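Local coordinates for squalene synthase HpnC (Alicyclobacillus acidocaldarius subsp. acidocaldarius, PDB 4HD1), which probably works on prenyl diphosphates on the route to squalene, at residues S33-R38 / L238-K243; P42-V47 / R141-I146; R154-D159 / F224-R229. One frame throughout, in Å; residues are numbered along the deposited sequence.

Interaction 1: S33-R38 / L238-K243; sequences SLFVPR and LARQLK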
ATOM      1  N   SER A  33      -5.940  10.360   6.849  1.00 79.66           N
ATOM      2  CA  SER A  33      -5.284  11.026   7.973  1.00 74.39           C
ATOM      3  C   SER A  33      -6.256  11.708   8.950  1.00 73.44           C
ATOM      4  O   SER A  33      -5.827  12.503   9.801  1.00 70.51           O
ATOM      5  CB  SER A  33      -4.293  12.057   7.444  1.00 70.74           C
ATOM      6  OG  SER A  33      -4.995  13.215   7.032  1.00 73.34           O
ATOM      7  N   LEU A  34      -7.548  11.395   8.824  1.00 70.76           N
ATOM      8  CA  LEU A  34      -8.619  12.004   9.639  1.00 70.87           C
ATOM      9  C   LEU A  34      -8.451  11.790  11.152  1.00 66.51           C
ATOM     10  O   LEU A  34      -9.047  12.504  11.965  1.00 63.49           O
ATOM     11  CB  LEU A  34      -9.977  11.461   9.169  1.00 71.32           C
ATOM     12  CG  LEU A  34     -11.311  11.799   9.841  1.00 73.19           C
ATOM     13  CD1 LEU A  34     -11.753  13.221   9.533  1.00 69.90           C
ATOM     14  CD2 LEU A  34     -12.366  10.805   9.379  1.00 74.53           C
ATOM     15  N   PHE A  35      -7.633  10.808  11.520  1.00 65.97           N
ATOM     16  CA  PHE A  35      -7.452  10.434  12.911  1.00 64.40           C
ATOM     17  C   PHE A  35      -6.077  10.760  13.450  1.00 58.38           C
ATOM     18  O   PHE A  35      -5.832  10.621  14.647  1.00 58.36           O
ATOM     19  CB  PHE A  35      -7.660   8.938  13.069  1.00 74.22           C
ATOM     20  CG  PHE A  35      -9.063   8.495  12.831  1.00 81.09           C
ATOM     21  CD1 PHE A  35      -9.996   8.554  13.853  1.00 85.25           C
ATOM     22  CD2 PHE A  35      -9.452   8.010  11.584  1.00 86.18           C
ATOM     23  CE1 PHE A  35     -11.290   8.126  13.640  1.00 95.50           C
ATOM     24  CE2 PHE A  35     -10.745   7.588  11.362  1.00118.73           C
ATOM     25  CZ  PHE A  35     -11.663   7.644  12.393  1.00101.98           C
ATOM     26  N   VAL A  36      -5.177  11.169  12.566  1.00 55.89           N
ATOM     27  CA  VAL A  36      -3.780  11.367  12.934  1.00 52.48           C
ATOM     28  C   VAL A  36      -3.627  12.681  13.704  1.00 52.83           C
ATOM     29  O   VAL A  36      -4.029  13.741  13.199  1.00 53.22           O
ATOM     30  CB  VAL A  36      -2.855  11.319  11.688  1.00 49.80           C
ATOM     31  CG1 VAL A  36      -1.393  11.480  12.086  1.00 47.84           C
ATOM     32  CG2 VAL A  36      -3.063  10.013  10.916  1.00 47.67           C
ATOM     33  N   PRO A  37      -3.047  12.617  14.930  1.00 52.53           N
ATOM     34  CA  PRO A  37      -2.834  13.827  15.744  1.00 53.90           C
ATOM     35  C   PRO A  37      -1.946  14.821  15.013  1.00 54.61           C
ATOM     36  O   PRO A  37      -1.094  14.410  14.219  1.00 53.00           O
ATOM     37  CB  PRO A  37      -2.097  13.315  16.999  1.00 51.43           C
ATOM     38  CG  PRO A  37      -2.092  11.827  16.918  1.00 50.96           C
ATOM     39  CD  PRO A  37      -2.401  11.421  15.512  1.00 50.38           C
ATOM     40  N   ARG A  38      -2.127  16.112  15.294  1.00 61.21           N
ATOM     41  CA  ARG A  38      -1.361  17.156  14.610  1.00 63.87           C
ATOM     42  C   ARG A  38       0.141  16.928  14.673  1.00 59.17           C
ATOM     43  O   ARG A  38       0.837  17.180  13.693  1.00 60.47           O
ATOM     44  CB  ARG A  38      -1.704  18.558  15.117  1.00 74.38           C
ATOM     45  CG  ARG A  38      -1.746  18.696  16.626  1.00 89.34           C
ATOM     46  CD  ARG A  38      -1.574  20.152  17.025  1.00107.10           C
ATOM     47  NE  ARG A  38      -2.689  20.595  17.859  1.00119.96           N
ATOM     48  CZ  ARG A  38      -3.841  21.062  17.382  1.00132.37           C
ATOM     49  NH1 ARG A  38      -4.041  21.156  16.068  1.00112.89           N
ATOM     50  NH2 ARG A  38      -4.798  21.437  18.222  1.00133.21           N
ATOM     51  N   LEU A 238      -5.019   5.651  16.403  1.00 54.04           N
ATOM     52  CA  LEU A 238      -4.614   4.671  15.393  1.00 53.35           C
ATOM     53  C   LEU A 238      -5.658   3.553  15.246  1.00 52.87           C
ATOM     54  O   LEU A 238      -5.917   3.087  14.129  1.00 53.72           O
ATOM     55  CB  LEU A 238      -3.216   4.097  15.682  1.00 52.97           C
ATOM     56  CG  LEU A 238      -2.670   3.024  14.717  1.00 51.79           C
ATOM     57  CD1 LEU A 238      -2.737   3.464  13.261  1.00 49.90           C
ATOM     58  CD2 LEU A 238      -1.247   2.636  15.085  1.00 51.92           C
ATOM     59  N   ALA A 239      -6.272   3.148  16.356  1.00 51.64           N
ATOM     60  CA  ALA A 239      -7.279   2.086  16.317  1.00 50.82           C
ATOM     61  C   ALA A 239      -8.444   2.449  15.399  1.00 52.14           C
ATOM     62  O   ALA A 239      -8.834   1.649  14.548  1.00 52.79           O
ATOM     63  CB  ALA A 239      -7.774   1.735  17.724  1.00 48.75           C
ATOM     64  N   ARG A 240      -8.978   3.660  15.548  1.00 53.87           N
ATOM     65  CA  ARG A 240     -10.089   4.117  14.707  1.00 56.29           C
ATOM     66  C   ARG A 240      -9.692   4.241  13.234  1.00 57.24           C
ATOM     67  O   ARG A 240     -10.499   3.952  12.344  1.00 59.04           O
ATOM     68  CB  ARG A 240     -10.656   5.437  15.221  1.00 58.37           C
ATOM     69  CG  ARG A 240     -11.264   5.361  16.610  1.00 61.39           C
ATOM     70  CD  ARG A 240     -12.039   6.625  16.962  1.00 69.13           C
ATOM     71  NE  ARG A 240     -11.762   7.040  18.338  1.00 75.83           N
ATOM     72  CZ  ARG A 240     -11.026   8.097  18.676  1.00 81.62           C
ATOM     73  NH1 ARG A 240     -10.503   8.886  17.742  1.00 96.36           N
ATOM     74  NH2 ARG A 240     -10.821   8.374  19.953  1.00 80.46           N
ATOM     75  N   GLN A 241      -8.452   4.658  12.982  1.00 58.67           N
ATOM     76  CA  GLN A 241      -7.925   4.733  11.616  1.00 61.91           C
ATOM     77  C   GLN A 241      -7.910   3.342  10.987  1.00 61.05           C
ATOM     78  O   GLN A 241      -8.385   3.155   9.863  1.00 58.36           O
ATOM     79  CB  GLN A 241      -6.515   5.338  11.599  1.00 62.49           C
ATOM     80  CG  GLN A 241      -6.070   5.861  10.242  1.00 70.44           C
ATOM     81  CD  GLN A 241      -6.885   7.065   9.800  1.00 77.86           C
ATOM     82  OE1 GLN A 241      -6.710   8.178  10.307  1.00 78.23           O
ATOM     83  NE2 GLN A 241      -7.795   6.845   8.859  1.00 83.57           N
ATOM     84  N   LEU A 242      -7.378   2.368  11.727  1.00 61.20           N
ATOM     85  CA  LEU A 242      -7.339   0.977  11.268  1.00 58.07           C
ATOM     86  C   LEU A 242      -8.731   0.421  11.049  1.00 57.43           C
ATOM     87  O   LEU A 242      -8.982  -0.222  10.032  1.00 58.47           O
ATOM     88  CB  LEU A 242      -6.577   0.083  12.250  1.00 53.46           C
ATOM     89  CG  LEU A 242      -5.071   0.326  12.331  1.00 52.52           C
ATOM     90  CD1 LEU A 242      -4.519  -0.425  13.530  1.00 53.16           C
ATOM     91  CD2 LEU A 242      -4.349  -0.074  11.047  1.00 49.17           C
ATOM     92  N   LYS A 243      -9.633   0.682  11.992  1.00 56.61           N
ATOM     93  CA  LYS A 243     -11.006   0.201  11.874  1.00 58.64           C
ATOM     94  C   LYS A 243     -11.586   0.693  10.553  1.00 61.62           C
ATOM     95  O   LYS A 243     -12.202  -0.049   9.786  1.00 64.25           O
ATOM     96  CB  LYS A 243     -11.851   0.677  13.057  1.00 57.55           C
ATOM     97  CG  LYS A 243     -13.323   0.291  12.971  1.00 59.43           C
ATOM     98  CD  LYS A 243     -14.011   0.445  14.326  1.00 61.99           C
ATOM     99  CE  LYS A 243     -15.525   0.503  14.194  1.00 63.78           C
ATOM    100  NZ  LYS A 243     -16.182   0.914  15.472  1.00 70.41           N
TER

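Interaction 2: P42-V47 / R141-I146; sequences PHFYSV and RLVLGI. With SO4 (sulfate ion), chain B.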
ATOM      1  N   PRO A  42       2.804  15.471  10.130  1.00 49.04           N
ATOM      2  CA  PRO A  42       3.970  15.739   9.273  1.00 49.18           C
ATOM      3  C   PRO A  42       4.689  14.468   8.817  1.00 50.19           C
ATOM      4  O   PRO A  42       5.213  14.416   7.694  1.00 50.95           O
ATOM      5  CB  PRO A  42       4.893  16.559  10.182  1.00 47.99           C
ATOM      6  CG  PRO A  42       3.961  17.257  11.103  1.00 48.65           C
ATOM      7  CD  PRO A  42       2.891  16.236  11.391  1.00 49.68           C
ATOM      8  N   HIS A  43       4.694  13.450   9.676  1.00 48.83           N
ATOM      9  CA  HIS A  43       5.325  12.183   9.341  1.00 50.62           C
ATOM     10  C   HIS A  43       4.520  11.410   8.330  1.00 49.53           C
ATOM     11  O   HIS A  43       5.083  10.678   7.510  1.00 49.60           O
ATOM     12  CB  HIS A  43       5.597  11.388  10.607  1.00 53.49           C
ATOM     13  CG  HIS A  43       6.353  12.178  11.651  1.00 56.73           C
ATOM     14  ND1 HIS A  43       7.593  12.666  11.431  1.00 59.10           N
ATOM     15  CD2 HIS A  43       5.991  12.582  12.938  1.00 57.90           C
ATOM     16  CE1 HIS A  43       8.008  13.342  12.521  1.00 62.54           C
ATOM     17  NE2 HIS A  43       7.025  13.291  13.442  1.00 61.76           N
ATOM     18  N   PHE A  44       3.197  11.580   8.352  1.00 49.28           N
ATOM     19  CA  PHE A  44       2.357  11.018   7.297  1.00 50.05           C
ATOM     20  C   PHE A  44       2.693  11.672   5.945  1.00 52.35           C
ATOM     21  O   PHE A  44       2.849  10.967   4.942  1.00 55.94           O
ATOM     22  CB  PHE A  44       0.862  11.099   7.657  1.00 48.60           C
ATOM     23  CG  PHE A  44       0.363   9.898   8.423  1.00 50.36           C
ATOM     24  CD1 PHE A  44       0.763   9.672   9.741  1.00 51.18           C
ATOM     25  CD2 PHE A  44      -0.486   8.971   7.820  1.00 51.88           C
ATOM     26  CE1 PHE A  44       0.316   8.554  10.442  1.00 51.24           C
ATOM     27  CE2 PHE A  44      -0.939   7.853   8.512  1.00 52.09           C
ATOM     28  CZ  PHE A  44      -0.534   7.646   9.823  1.00 51.64           C
ATOM     29  N   TYR A  45       2.854  13.000   5.935  1.00 51.10           N
ATOM     30  CA  TYR A  45       3.158  13.728   4.708  1.00 51.13           C
ATOM     31  C   TYR A  45       4.495  13.315   4.110  1.00 52.00           C
ATOM     32  O   TYR A  45       4.590  13.128   2.895  1.00 54.83           O
ATOM     33  CB  TYR A  45       3.099  15.248   4.909  1.00 50.91           C
ATOM     34  CG  TYR A  45       1.727  15.771   5.275  1.00 53.09           C
ATOM     35  CD1 TYR A  45       0.598  15.423   4.528  1.00 55.41           C
ATOM     36  CD2 TYR A  45       1.555  16.628   6.361  1.00 53.31           C
ATOM     37  CE1 TYR A  45      -0.659  15.903   4.860  1.00 58.04           C
ATOM     38  CE2 TYR A  45       0.298  17.117   6.702  1.00 55.01           C
ATOM     39  CZ  TYR A  45      -0.806  16.748   5.950  1.00 58.22           C
ATOM     40  OH  TYR A  45      -2.058  17.224   6.281  1.00 60.02           O
ATOM     41  N   SER A  46       5.515  13.140   4.948  1.00 51.67           N
ATOM     42  CA  SER A  46       6.834  12.760   4.426  1.00 55.63           C
ATOM     43  C   SER A  46       6.881  11.306   3.934  1.00 55.25           C
ATOM     44  O   SER A  46       7.538  11.008   2.934  1.00 55.92           O
ATOM     45  CB  SER A  46       7.942  13.024   5.445  1.00 56.82           C
ATOM     46  OG  SER A  46       7.746  12.260   6.618  1.00 60.44           O
ATOM     47  N   VAL A  47       6.182  10.408   4.628  1.00 53.22           N
ATOM     48  CA  VAL A  47       6.133   9.009   4.210  1.00 50.39           C
ATOM     49  C   VAL A  47       5.338   8.871   2.916  1.00 50.92           C
ATOM     50  O   VAL A  47       5.755   8.163   1.992  1.00 50.62           O
ATOM     51  CB  VAL A  47       5.570   8.098   5.311  1.00 50.02           C
ATOM     52  CG1 VAL A  47       5.269   6.712   4.764  1.00 50.09           C
ATOM     53  CG2 VAL A  47       6.565   8.012   6.460  1.00 48.69           C
ATOM     54  N   ARG A 141       3.418  -1.034   8.244  1.00 51.50           N
ATOM     55  CA  ARG A 141       4.563  -1.081   9.159  1.00 53.36           C
ATOM     56  C   ARG A 141       5.107   0.309   9.532  1.00 54.29           C
ATOM     57  O   ARG A 141       5.420   0.568  10.705  1.00 54.64           O
ATOM     58  CB  ARG A 141       5.660  -1.983   8.589  1.00 55.61           C
ATOM     59  CG  ARG A 141       5.222  -3.440   8.533  1.00 57.71           C
ATOM     60  CD  ARG A 141       6.281  -4.375   7.975  1.00 57.48           C
ATOM     61  NE  ARG A 141       5.870  -5.757   8.210  1.00 59.82           N
ATOM     62  CZ  ARG A 141       6.699  -6.792   8.326  1.00 61.53           C
ATOM     63  NH1 ARG A 141       8.010  -6.625   8.210  1.00 61.22           N
ATOM     64  NH2 ARG A 141       6.209  -8.001   8.559  1.00 63.04           N
ATOM     65  N   LEU A 142       5.197   1.196   8.537  1.00 53.36           N
ATOM     66  CA  LEU A 142       5.620   2.579   8.756  1.00 53.57           C
ATOM     67  C   LEU A 142       4.605   3.370   9.587  1.00 51.58           C
ATOM     68  O   LEU A 142       4.993   4.173  10.438  1.00 52.40           O
ATOM     69  CB  LEU A 142       5.902   3.287   7.423  1.00 55.55           C
ATOM     70  CG  LEU A 142       7.066   2.723   6.595  1.00 56.10           C
ATOM     71  CD1 LEU A 142       7.116   3.339   5.207  1.00 55.52           C
ATOM     72  CD2 LEU A 142       8.403   2.876   7.315  1.00 55.68           C
ATOM     73  N   VAL A 143       3.316   3.134   9.342  1.00 51.27           N
ATOM     74  CA  VAL A 143       2.253   3.747  10.137  1.00 53.20           C
ATOM     75  C   VAL A 143       2.363   3.341  11.617  1.00 55.43           C
ATOM     76  O   VAL A 143       2.283   4.201  12.506  1.00 56.77           O
ATOM     77  CB  VAL A 143       0.846   3.449   9.547  1.00 52.86           C
ATOM     78  CG1 VAL A 143      -0.262   3.747  10.558  1.00 51.10           C
ATOM     79  CG2 VAL A 143       0.635   4.250   8.261  1.00 49.53           C
ATOM     80  N   LEU A 144       2.572   2.049  11.879  1.00 55.82           N
ATOM     81  CA  LEU A 144       2.814   1.577  13.249  1.00 54.47           C
ATOM     82  C   LEU A 144       4.034   2.278  13.827  1.00 54.81           C
ATOM     83  O   LEU A 144       4.020   2.716  14.981  1.00 55.91           O
ATOM     84  CB  LEU A 144       3.019   0.058  13.298  1.00 51.61           C
ATOM     85  CG  LEU A 144       1.816  -0.851  13.040  1.00 51.31           C
ATOM     86  CD1 LEU A 144       2.268  -2.305  13.004  1.00 50.78           C
ATOM     87  CD2 LEU A 144       0.741  -0.636  14.101  1.00 51.98           C
ATOM     88  N   GLY A 145       5.080   2.388  13.005  1.00 54.36           N
ATOM     89  CA  GLY A 145       6.322   3.060  13.380  1.00 53.34           C
ATOM     90  C   GLY A 145       6.100   4.494  13.819  1.00 56.78           C
ATOM     91  O   GLY A 145       6.663   4.935  14.833  1.00 61.78           O
ATOM     92  N   ILE A 146       5.266   5.218  13.068  1.00 56.55           N
ATOM     93  CA  ILE A 146       4.964   6.622  13.381  1.00 56.34           C
ATOM     94  C   ILE A 146       4.293   6.740  14.753  1.00 54.81           C
ATOM     95  O   ILE A 146       4.601   7.654  15.513  1.00 56.37           O
ATOM     96  CB  ILE A 146       4.132   7.305  12.266  1.00 55.49           C
ATOM     97  CG1 ILE A 146       4.975   7.434  10.984  1.00 56.84           C
ATOM     98  CG2 ILE A 146       3.639   8.679  12.713  1.00 52.60           C
ATOM     99  CD1 ILE A 146       4.207   7.902   9.760  1.00 54.51           C
TER
HETATM  100  S   SO4 B 301      -2.369  19.942   8.379  1.00 45.10           S
HETATM  101  O1  SO4 B 301      -2.399  20.487   9.764  1.00 46.30           O
HETATM  102  O2  SO4 B 301      -1.110  20.352   7.683  1.00 61.31           O
HETATM  103  O3  SO4 B 301      -2.390  18.452   8.371  1.00 58.05           O
HETATM  104  O4  SO4 B 301      -3.603  20.479   7.711  1.00 45.26           O

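Interaction 3: R154-D159 / F224-R229; sequences RARLSD and FDEGRR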
ATOM      1  N   ARG A 154       2.615  -6.975  16.220  1.00 55.26           N
ATOM      2  CA  ARG A 154       1.699  -5.995  15.653  1.00 55.71           C
ATOM      3  C   ARG A 154       1.902  -5.796  14.150  1.00 56.17           C
ATOM      4  O   ARG A 154       0.934  -5.568  13.422  1.00 58.16           O
ATOM      5  CB  ARG A 154       1.775  -4.683  16.429  1.00 51.92           C
ATOM      6  CG  ARG A 154       1.063  -4.796  17.765  1.00 51.12           C
ATOM      7  CD  ARG A 154       1.081  -3.502  18.552  1.00 52.37           C
ATOM      8  NE  ARG A 154       2.380  -3.258  19.167  1.00 51.57           N
ATOM      9  CZ  ARG A 154       2.605  -2.352  20.114  1.00 53.07           C
ATOM     10  NH1 ARG A 154       1.613  -1.597  20.578  1.00 50.88           N
ATOM     11  NH2 ARG A 154       3.831  -2.206  20.601  1.00 55.21           N
ATOM     12  N   ALA A 155       3.147  -5.923  13.688  1.00 56.20           N
ATOM     13  CA  ALA A 155       3.449  -5.892  12.254  1.00 55.76           C
ATOM     14  C   ALA A 155       2.744  -7.038  11.527  1.00 60.44           C
ATOM     15  O   ALA A 155       2.163  -6.844  10.451  1.00 60.21           O
ATOM     16  CB  ALA A 155       4.953  -5.945  12.015  1.00 53.31           C
ATOM     17  N   ARG A 156       2.782  -8.223  12.138  1.00 62.38           N
ATOM     18  CA  ARG A 156       2.153  -9.422  11.590  1.00 62.71           C
ATOM     19  C   ARG A 156       0.657  -9.188  11.368  1.00 59.15           C
ATOM     20  O   ARG A 156       0.128  -9.499  10.306  1.00 61.92           O
ATOM     21  CB  ARG A 156       2.405 -10.609  12.531  1.00 64.65           C
ATOM     22  CG  ARG A 156       2.025 -11.977  11.985  1.00 65.84           C
ATOM     23  CD  ARG A 156       2.240 -13.085  13.015  1.00 69.60           C
ATOM     24  NE  ARG A 156       1.511 -12.875  14.275  1.00 67.96           N
ATOM     25  CZ  ARG A 156       0.208 -13.104  14.455  1.00 68.15           C
ATOM     26  NH1 ARG A 156      -0.555 -13.536  13.457  1.00 69.70           N
ATOM     27  NH2 ARG A 156      -0.342 -12.890  15.641  1.00 67.67           N
ATOM     28  N   LEU A 157      -0.004  -8.607  12.362  1.00 57.62           N
ATOM     29  CA  LEU A 157      -1.427  -8.275  12.270  1.00 57.14           C
ATOM     30  C   LEU A 157      -1.698  -7.149  11.262  1.00 55.32           C
ATOM     31  O   LEU A 157      -2.693  -7.181  10.531  1.00 53.64           O
ATOM     32  CB  LEU A 157      -1.960  -7.886  13.650  1.00 56.83           C
ATOM     33  CG  LEU A 157      -1.838  -8.952  14.741  1.00 58.31           C
ATOM     34  CD1 LEU A 157      -2.104  -8.336  16.104  1.00 57.74           C
ATOM     35  CD2 LEU A 157      -2.789 -10.118  14.479  1.00 56.94           C
ATOM     36  N   SER A 158      -0.808  -6.157  11.235  1.00 55.08           N
ATOM     37  CA  SER A 158      -0.881  -5.070  10.259  1.00 53.55           C
ATOM     38  C   SER A 158      -0.819  -5.629   8.836  1.00 52.52           C
ATOM     39  O   SER A 158      -1.650  -5.277   7.989  1.00 52.53           O
ATOM     40  CB  SER A 158       0.238  -4.051  10.502  1.00 53.45           C
ATOM     41  OG  SER A 158       0.366  -3.154   9.415  1.00 57.58           O
ATOM     42  N   ASP A 159       0.144  -6.520   8.593  1.00 52.97           N
ATOM     43  CA  ASP A 159       0.302  -7.148   7.278  1.00 55.57           C
ATOM     44  C   ASP A 159      -0.977  -7.862   6.811  1.00 58.32           C
ATOM     45  O   ASP A 159      -1.350  -7.760   5.634  1.00 63.04           O
ATOM     46  CB  ASP A 159       1.490  -8.114   7.264  1.00 55.80           C
ATOM     47  CG  ASP A 159       2.834  -7.419   7.525  1.00 59.94           C
ATOM     48  OD1 ASP A 159       2.940  -6.162   7.453  1.00 58.99           O
ATOM     49  OD2 ASP A 159       3.801  -8.159   7.809  1.00 64.10           O
ATOM     50  N   PHE A 224      -8.777  -9.740   6.949  1.00 58.13           N
ATOM     51  CA  PHE A 224      -9.418  -8.689   7.740  1.00 60.01           C
ATOM     52  C   PHE A 224      -9.733  -9.154   9.166  1.00 61.80           C
ATOM     53  O   PHE A 224      -9.383  -8.467  10.125  1.00 61.13           O
ATOM     54  CB  PHE A 224     -10.682  -8.151   7.052  1.00 60.92           C
ATOM     55  CG  PHE A 224     -10.394  -7.171   5.954  1.00 62.86           C
ATOM     56  CD1 PHE A 224      -9.604  -6.048   6.195  1.00 63.26           C
ATOM     57  CD2 PHE A 224     -10.912  -7.362   4.675  1.00 65.27           C
ATOM     58  CE1 PHE A 224      -9.329  -5.144   5.180  1.00 62.08           C
ATOM     59  CE2 PHE A 224     -10.637  -6.457   3.655  1.00 63.63           C
ATOM     60  CZ  PHE A 224      -9.846  -5.349   3.912  1.00 61.12           C
ATOM     61  N   ASP A 225     -10.372 -10.322   9.292  1.00 62.94           N
ATOM     62  CA  ASP A 225     -10.724 -10.900  10.597  1.00 64.95           C
ATOM     63  C   ASP A 225      -9.515 -11.076  11.509  1.00 63.44           C
ATOM     64  O   ASP A 225      -9.582 -10.773  12.693  1.00 65.68           O
ATOM     65  CB  ASP A 225     -11.427 -12.250  10.429  1.00 69.19           C
ATOM     66  CG  ASP A 225     -12.775 -12.137   9.740  1.00 74.78           C
ATOM     67  OD1 ASP A 225     -13.244 -11.002   9.502  1.00 75.74           O
ATOM     68  OD2 ASP A 225     -13.366 -13.199   9.434  1.00 79.87           O
ATOM     69  N   GLU A 226      -8.414 -11.572  10.954  1.00 65.69           N
ATOM     70  CA  GLU A 226      -7.165 -11.693  11.703  1.00 67.00           C
ATOM     71  C   GLU A 226      -6.554 -10.314  12.018  1.00 64.79           C
ATOM     72  O   GLU A 226      -6.054 -10.086  13.122  1.00 67.80           O
ATOM     73  CB  GLU A 226      -6.170 -12.571  10.941  1.00 69.09           C
ATOM     74  CG  GLU A 226      -5.004 -13.071  11.780  1.00 73.55           C
ATOM     75  CD  GLU A 226      -3.867 -13.666  10.955  1.00 86.43           C
ATOM     76  OE1 GLU A 226      -4.017 -13.850   9.719  1.00 84.96           O
ATOM     77  OE2 GLU A 226      -2.805 -13.954  11.554  1.00100.12           O
ATOM     78  N   GLY A 227      -6.609  -9.396  11.058  1.00 60.40           N
ATOM     79  CA  GLY A 227      -6.020  -8.060  11.233  1.00 60.75           C
ATOM     80  C   GLY A 227      -6.666  -7.235  12.330  1.00 59.32           C
ATOM     81  O   GLY A 227      -5.984  -6.529  13.084  1.00 55.64           O
ATOM     82  N   ARG A 228      -7.989  -7.345  12.403  1.00 61.54           N
ATOM     83  CA  ARG A 228      -8.843  -6.720  13.416  1.00 60.97           C
ATOM     84  C   ARG A 228      -8.235  -6.665  14.819  1.00 58.05           C
ATOM     85  O   ARG A 228      -8.453  -5.708  15.555  1.00 57.92           O
ATOM     86  CB  ARG A 228     -10.138  -7.520  13.488  1.00 62.50           C
ATOM     87  CG  ARG A 228     -11.390  -6.714  13.730  1.00 63.09           C
ATOM     88  CD  ARG A 228     -12.511  -7.675  14.048  1.00 66.02           C
ATOM     89  NE  ARG A 228     -13.834  -7.096  13.849  1.00 72.48           N
ATOM     90  CZ  ARG A 228     -14.425  -6.246  14.687  1.00 79.84           C
ATOM     91  NH1 ARG A 228     -15.640  -5.792  14.409  1.00 89.64           N
ATOM     92  NH2 ARG A 228     -13.807  -5.839  15.794  1.00 82.31           N
ATOM     93  N   ARG A 229      -7.488  -7.701  15.189  1.00 57.98           N
ATOM     94  CA  ARG A 229      -6.905  -7.797  16.528  1.00 57.82           C
ATOM     95  C   ARG A 229      -5.977  -6.622  16.861  1.00 54.82           C
ATOM     96  O   ARG A 229      -5.873  -6.222  18.018  1.00 52.40           O
ATOM     97  CB  ARG A 229      -6.188  -9.147  16.707  1.00 59.08           C
ATOM     98  CG  ARG A 229      -5.574  -9.387  18.084  1.00 57.00           C
ATOM     99  CD  ARG A 229      -6.618  -9.530  19.181  1.00 56.62           C
ATOM    100  NE  ARG A 229      -6.001  -9.456  20.505  1.00 56.81           N
ATOM    101  CZ  ARG A 229      -6.632  -9.078  21.614  1.00 56.77           C
ATOM    102  NH1 ARG A 229      -7.915  -8.735  21.566  1.00 55.36           N
ATOM    103  NH2 ARG A 229      -5.977  -9.035  22.771  1.00 57.98           N
TER

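Interaction 1: S33-R38 / L238-K243
F35 and Q241 bring the two backbones closest, their CA atoms 5.9 Å apart, where a type I beta turn from S33 to V36 lies against helix 236-257. V36 N donates to S33 O at 3.1 Å and closes the turn, just after helix 29-32 ends. The F35 amide donates to the Q241 side chain: F35 N binds Q241 OE1 at 3.0 Å, with a bent N-H (137°) and the donor tilted 18° from the carbonyl plane. In Q241 a bend at chi2 (67°) brings OE1 to the turn; the plane of the amide stands steeply to the F35 ring. V36 CG2 lies at 4.1 Å from the same OE1. The aromatic ring itself rests flat over the helix backbone, with R240 C 3.9 Å from the plane over the ring centre and Q241 N over the same face toward the rim. R240 bends at chi3 to pass the ring, and its NH1 comes to 3.9 Å from F35 CD1 at the ring edge. Q241 NE2 binds V31 O, and F35 O is taken by R237 NH1. One glutamine amide thus serves the backbone at both its ends, oxygen to F35 and nitrogen to V31, which settles its rotation and ties the loop to the helix by polar bonds as well as by ring packing.

Interaction 2: P42-V47 / R141-I146
H43 O is the shared point of this contact: V47 N bonds to it at 3.1 Å in the helical pattern, S46 OG lies 3.2 Å from it, and the methyl I146 CD1 comes across from helix 137-146 to 3.7 Å. S46 OG is also paired with T95 OG1, which takes the H43 ring through ND1 as well, so the polar ends of both residues turn to helix 87-99 while H43 CB stays with I146. The side chain of I146 is the centre of the packing. With CG1 beside the backbone N (chi1 -67°) and the chain running on extended, CD1 projects into the groove between H43, F44 and V47, at 3.9 Å from F44 CD1 and 4.1 Å from V47 CG2; the V47 and I146 side chains pass alongside, pointing opposite ways. Further round the F44 ring, CZ and CE2 both meet V143 CG2 at 3.9 Å, so the phenyl group spans from I146 to V143, one turn earlier. V47 CG1 touches L142 CD1 at 3.9 Å and extends the row. Y45 takes no part in this packing; its OH meets a sulfate, probably from the crystallisation liquor, that A3 N and R19 NE also bind, and the very short Y45 OH distance makes the details of that bond doubtful. The two short helical segments run antiparallel, at 153° and with axes 10.6 Å apart, joined by wholly buried aliphatic and aromatic groups, an interior helix pair typical of the all-alpha isoprenoid synthase fold.

Interaction 3: R154-D159 / F224-R229
The C-terminal turn of helix 207-227 packs here on the early part of helix 152-172, and a glycine lies at the point of closest approach. L157 and G227 have their CA atoms only 4.7 Å apart, and G227 CA makes a CA-H...O contact of 3.5 Å with L157 O, the angle at the hydrogen being 130°. L157 supplies the apolar part of the contact. Its CG lies beside the backbone N (chi1 -59°), and the two methyl groups reach over the end of helix 207-227: CD2 is 3.5 Å from E226 O, and CD1 is 4.1 Å from R229 CG. The L157 and R229 side chains are roughly parallel; CB and CG of R229 lie beside the leucine methyls, and the guanidinium runs on past them. The contact joins two long helices of the all-alpha isoprenoid synthase fold, helix 152-172 and the end of helix 207-227. On the latter helix F224 turns its ring to A164 and L165, further along helix 152-172, while L157 also meets L233. At the exposed side of the contact a salt bridge forms: R156 NH1 is 3.0 Å from E226 OE2, which lies almost in the guanidinium plane, at its edge. The two side chains cross at about a right angle, with the guanidinium and carboxylate planes 32° apart. R156 is held between an acid of each helix, bending at chi3 to present NH1 to the glutamate, while its NH2 forms a second salt bridge with E153 of its own helix.

From the N terminus, 33-38 comes first and is bound by 238-243, so interaction 1 closes a loop of most of the chain and ties the link between helices 29-32 and 41-56 to helix 236-257. Interactions 2 and 3 nest inside it, in series: 42-47 with 141-146 joins helix 41-56 to helix 137-146, then 154-159 with 224-229 joins helix 152-172 to helix 207-227. Interactions 1 and 2 touch, V36 CG2 packing on F44 CZ and L238 on V143 and L144. Interaction 2 meets interaction 3 through successive helices, where R141 forms a salt bridge with D159 and L144 packs on R154. Interactions 1 and 3 do not touch, though helices 207-227 and 236-257 follow each other.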